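Local coordinates for uncharacterized ATP-binding protein MJ1010 (Methanocaldococcus jannaschii DSM 2661, PDB 3BJO) that is of unknown function but probably binds ATP, this part being its C-terminal domain, which belongs to a helix-turn-helix clan, at residues 48-53 / 71-76. Sequence-based numbering, arbitrary orientation.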
ATOM      1  N   ILE A  48      -4.634  -3.599   6.167  1.00 47.91           N
ATOM      2  CA  ILE A  48      -4.831  -2.317   6.876  1.00 48.50           C
ATOM      3  C   ILE A  48      -3.769  -2.155   7.939  1.00 47.68           C
ATOM      4  O   ILE A  48      -3.129  -1.124   8.039  1.00 47.35           O
ATOM      5  CB  ILE A  48      -6.236  -2.260   7.511  1.00 49.24           C
ATOM      6  CG1 ILE A  48      -7.358  -2.375   6.439  1.00 51.33           C
ATOM      7  CG2 ILE A  48      -6.396  -1.077   8.507  1.00 50.68           C
ATOM      8  CD1 ILE A  48      -7.875  -1.067   5.842  1.00 49.52           C
ATOM      9  N   ASN A  49      -3.568  -3.177   8.746  1.00 47.72           N
ATOM     10  CA  ASN A  49      -2.502  -3.119   9.751  1.00 48.31           C
ATOM     11  C   ASN A  49      -1.112  -2.794   9.188  1.00 47.20           C
ATOM     12  O   ASN A  49      -0.422  -1.972   9.755  1.00 45.28           O
ATOM     13  CB  ASN A  49      -2.511  -4.383  10.647  1.00 49.34           C
ATOM     14  CG  ASN A  49      -3.711  -4.385  11.599  1.00 52.55           C
ATOM     15  OD1 ASN A  49      -4.435  -3.390  11.690  1.00 57.81           O
ATOM     16  ND2 ASN A  49      -3.923  -5.480  12.303  1.00 53.25           N
ATOM     17  N   ALA A  50      -0.733  -3.393   8.047  1.00 45.25           N
ATOM     18  CA  ALA A  50       0.576  -3.153   7.489  1.00 44.53           C
ATOM     19  C   ALA A  50       0.655  -1.713   6.975  1.00 44.81           C
ATOM     20  O   ALA A  50       1.659  -1.004   7.164  1.00 45.53           O
ATOM     21  CB  ALA A  50       0.827  -4.129   6.307  1.00 45.45           C
ATOM     22  N   LEU A  51      -0.387  -1.293   6.277  1.00 42.03           N
ATOM     23  CA  LEU A  51      -0.377   0.052   5.663  1.00 43.97           C
ATOM     24  C   LEU A  51      -0.394   1.148   6.728  1.00 44.14           C
ATOM     25  O   LEU A  51       0.161   2.229   6.542  1.00 44.23           O
ATOM     26  CB  LEU A  51      -1.577   0.190   4.740  1.00 41.69           C
ATOM     27  CG  LEU A  51      -1.424  -0.544   3.404  1.00 43.14           C
ATOM     28  CD1 LEU A  51      -2.738  -0.419   2.548  1.00 44.61           C
ATOM     29  CD2 LEU A  51      -0.249  -0.028   2.588  1.00 43.27           C
ATOM     30  N   LYS A  52      -1.047   0.868   7.853  1.00 44.06           N
ATOM     31  CA  LYS A  52      -1.148   1.869   8.891  1.00 45.47           C
ATOM     32  C   LYS A  52       0.246   2.207   9.407  1.00 44.58           C
ATOM     33  O   LYS A  52       0.490   3.310   9.924  1.00 44.01           O
ATOM     34  CB  LYS A  52      -2.079   1.411  10.021  1.00 44.86           C
ATOM     35  CG  LYS A  52      -3.523   1.892   9.801  1.00 45.50           C
ATOM     36  CD  LYS A  52      -4.607   1.111  10.563  1.00 48.16           C
ATOM     37  CE  LYS A  52      -4.475   1.124  12.032  1.00 56.74           C
ATOM     38  NZ  LYS A  52      -5.805   0.864  12.740  1.00 62.92           N
ATOM     39  N   LEU A  53       1.175   1.278   9.218  1.00 44.95           N
ATOM     40  CA  LEU A  53       2.551   1.478   9.714  1.00 45.31           C
ATOM     41  C   LEU A  53       3.200   2.670   8.990  1.00 45.41           C
ATOM     42  O   LEU A  53       4.072   3.354   9.525  1.00 43.28           O
ATOM     43  CB  LEU A  53       3.398   0.213   9.524  1.00 44.21           C
ATOM     44  CG  LEU A  53       3.148  -0.981  10.459  1.00 44.52           C
ATOM     45  CD1 LEU A  53       4.016  -2.214  10.040  1.00 42.03           C
ATOM     46  CD2 LEU A  53       3.418  -0.636  11.944  1.00 44.41           C
ATOM     47  N   VAL A  71       4.034  -8.926  -0.114  1.00 44.68           N
ATOM     48  CA  VAL A  71       4.072  -9.387  -1.526  1.00 45.36           C
ATOM     49  C   VAL A  71       2.790  -8.964  -2.282  1.00 46.45           C
ATOM     50  O   VAL A  71       2.856  -8.498  -3.423  1.00 46.89           O
ATOM     51  CB  VAL A  71       4.281 -10.888  -1.638  1.00 45.44           C
ATOM     52  CG1 VAL A  71       3.876 -11.419  -3.053  1.00 47.10           C
ATOM     53  CG2 VAL A  71       5.752 -11.222  -1.357  1.00 43.25           C
ATOM     54  N   TYR A  72       1.632  -9.124  -1.634  1.00 45.78           N
ATOM     55  CA  TYR A  72       0.372  -8.680  -2.239  1.00 46.21           C
ATOM     56  C   TYR A  72       0.435  -7.176  -2.509  1.00 45.75           C
ATOM     57  O   TYR A  72       0.073  -6.728  -3.588  1.00 44.46           O
ATOM     58  CB  TYR A  72      -0.820  -9.062  -1.321  1.00 45.61           C
ATOM     59  CG  TYR A  72      -2.194  -8.611  -1.815  1.00 46.19           C
ATOM     60  CD1 TYR A  72      -2.841  -9.271  -2.852  1.00 48.29           C
ATOM     61  CD2 TYR A  72      -2.824  -7.505  -1.253  1.00 43.59           C
ATOM     62  CE1 TYR A  72      -4.119  -8.832  -3.317  1.00 47.66           C
ATOM     63  CE2 TYR A  72      -4.077  -7.065  -1.710  1.00 45.89           C
ATOM     64  CZ  TYR A  72      -4.701  -7.741  -2.732  1.00 47.11           C
ATOM     65  OH  TYR A  72      -5.908  -7.275  -3.174  1.00 50.61           O
ATOM     66  N   LEU A  73       0.927  -6.402  -1.532  1.00 44.96           N
ATOM     67  CA  LEU A  73       0.905  -4.930  -1.626  1.00 45.86           C
ATOM     68  C   LEU A  73       1.913  -4.416  -2.678  1.00 46.53           C
ATOM     69  O   LEU A  73       1.721  -3.368  -3.274  1.00 45.78           O
ATOM     70  CB  LEU A  73       1.227  -4.316  -0.259  1.00 46.05           C
ATOM     71  CG  LEU A  73       0.152  -4.461   0.846  1.00 47.68           C
ATOM     72  CD1 LEU A  73       0.711  -4.030   2.213  1.00 46.81           C
ATOM     73  CD2 LEU A  73      -1.020  -3.582   0.501  1.00 50.11           C
ATOM     74  N   VAL A  74       2.985  -5.182  -2.901  1.00 45.82           N
ATOM     75  CA  VAL A  74       3.910  -4.898  -3.989  1.00 47.49           C
ATOM     76  C   VAL A  74       3.266  -5.287  -5.320  1.00 48.45           C
ATOM     77  O   VAL A  74       3.269  -4.507  -6.247  1.00 48.71           O
ATOM     78  CB  VAL A  74       5.298  -5.597  -3.772  1.00 45.92           C
ATOM     79  CG1 VAL A  74       6.238  -5.367  -5.013  1.00 48.92           C
ATOM     80  CG2 VAL A  74       5.942  -5.054  -2.495  1.00 46.64           C
ATOM     81  N   LYS A  75       2.697  -6.489  -5.399  1.00 49.93           N
ATOM     82  CA  LYS A  75       2.062  -6.961  -6.633  1.00 51.43           C
ATOM     83  C   LYS A  75       1.050  -5.925  -7.097  1.00 51.32           C
ATOM     84  O   LYS A  75       0.933  -5.631  -8.295  1.00 50.72           O
ATOM     85  CB  LYS A  75       1.346  -8.283  -6.383  1.00 52.82           C
ATOM     86  CG  LYS A  75       0.747  -8.945  -7.628  1.00 56.62           C
ATOM     87  CD  LYS A  75      -0.504  -9.791  -7.262  1.00 62.30           C
ATOM     88  CE  LYS A  75      -1.310 -10.221  -8.535  1.00 61.89           C
ATOM     89  NZ  LYS A  75      -1.884  -9.041  -9.285  1.00 66.48           N
ATOM     90  N   LYS A  76       0.334  -5.369  -6.119  1.00 50.62           N
ATOM     91  CA  LYS A  76      -0.739  -4.414  -6.369  1.00 50.60           C
ATOM     92  C   LYS A  76      -0.305  -2.964  -6.516  1.00 50.11           C
ATOM     93  O   LYS A  76      -1.155  -2.071  -6.498  1.00 49.58           O
ATOM     94  CB  LYS A  76      -1.814  -4.544  -5.271  1.00 50.09           C
ATOM     95  CG  LYS A  76      -2.532  -5.890  -5.295  1.00 51.52           C
ATOM     96  CD  LYS A  76      -3.496  -6.043  -6.486  1.00 51.20           C
ATOM     97  CE  LYS A  76      -3.856  -7.508  -6.746  1.00 52.80           C
ATOM     98  NZ  LYS A  76      -4.822  -7.729  -7.947  1.00 55.96           N
TER
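No ring or amide enters the meeting of L73 with A50 and L51; the flat group close by is the phenol of Y72, with CG of K76 lying 3.8 Å above one face, displaced toward the rim. That contact of a lysine methylene with the ring stays inside 71-76, one helical turn apart, while the ring takes no part in the contact with 48-53 and packs against L26, P31 and V33. The contact joins helix 44-52 to helix 67-75. The second helix runs on into the hairpin 79-82/87-90, and strand 60-61 pairs with 87-90, a strand order consistent with a winged-helix variant of the helix-turn-helix fold.

What holds the two helices together here is purely apolar. They stand well apart, with CA of L51 8.9 Å from CA of L73, and methyl groups bridge the distance. The CB of L73 leaves its backbone toward 48-53, and the side chain forks at its end: CD1 reaches the CB of A50 at 4.1 Å, and the same methyl lies 4.1 Å from CD2 of L51. L51 leaves its helix more to the flank, and its branched end swings back; CG sits anti to the carbonyl carbon (chi1 -76°), which carries both methyls over to meet L73 at a slant. F22 of helix 3-24 and L79 also press on L73, and L51 shares L79, so the contact is buried where the two helices meet helix 3-24 and strand 79-82. Cutting L73 back to an alanine would probably open a gap between the helices, leaving A50 CB and both L51 methyls without their partner on helix 67-75. The second prong of the fork closes the contact: CD2 of L73 rests 4.1 Å from CD1 of L51 and 4.2 Å from its CD2.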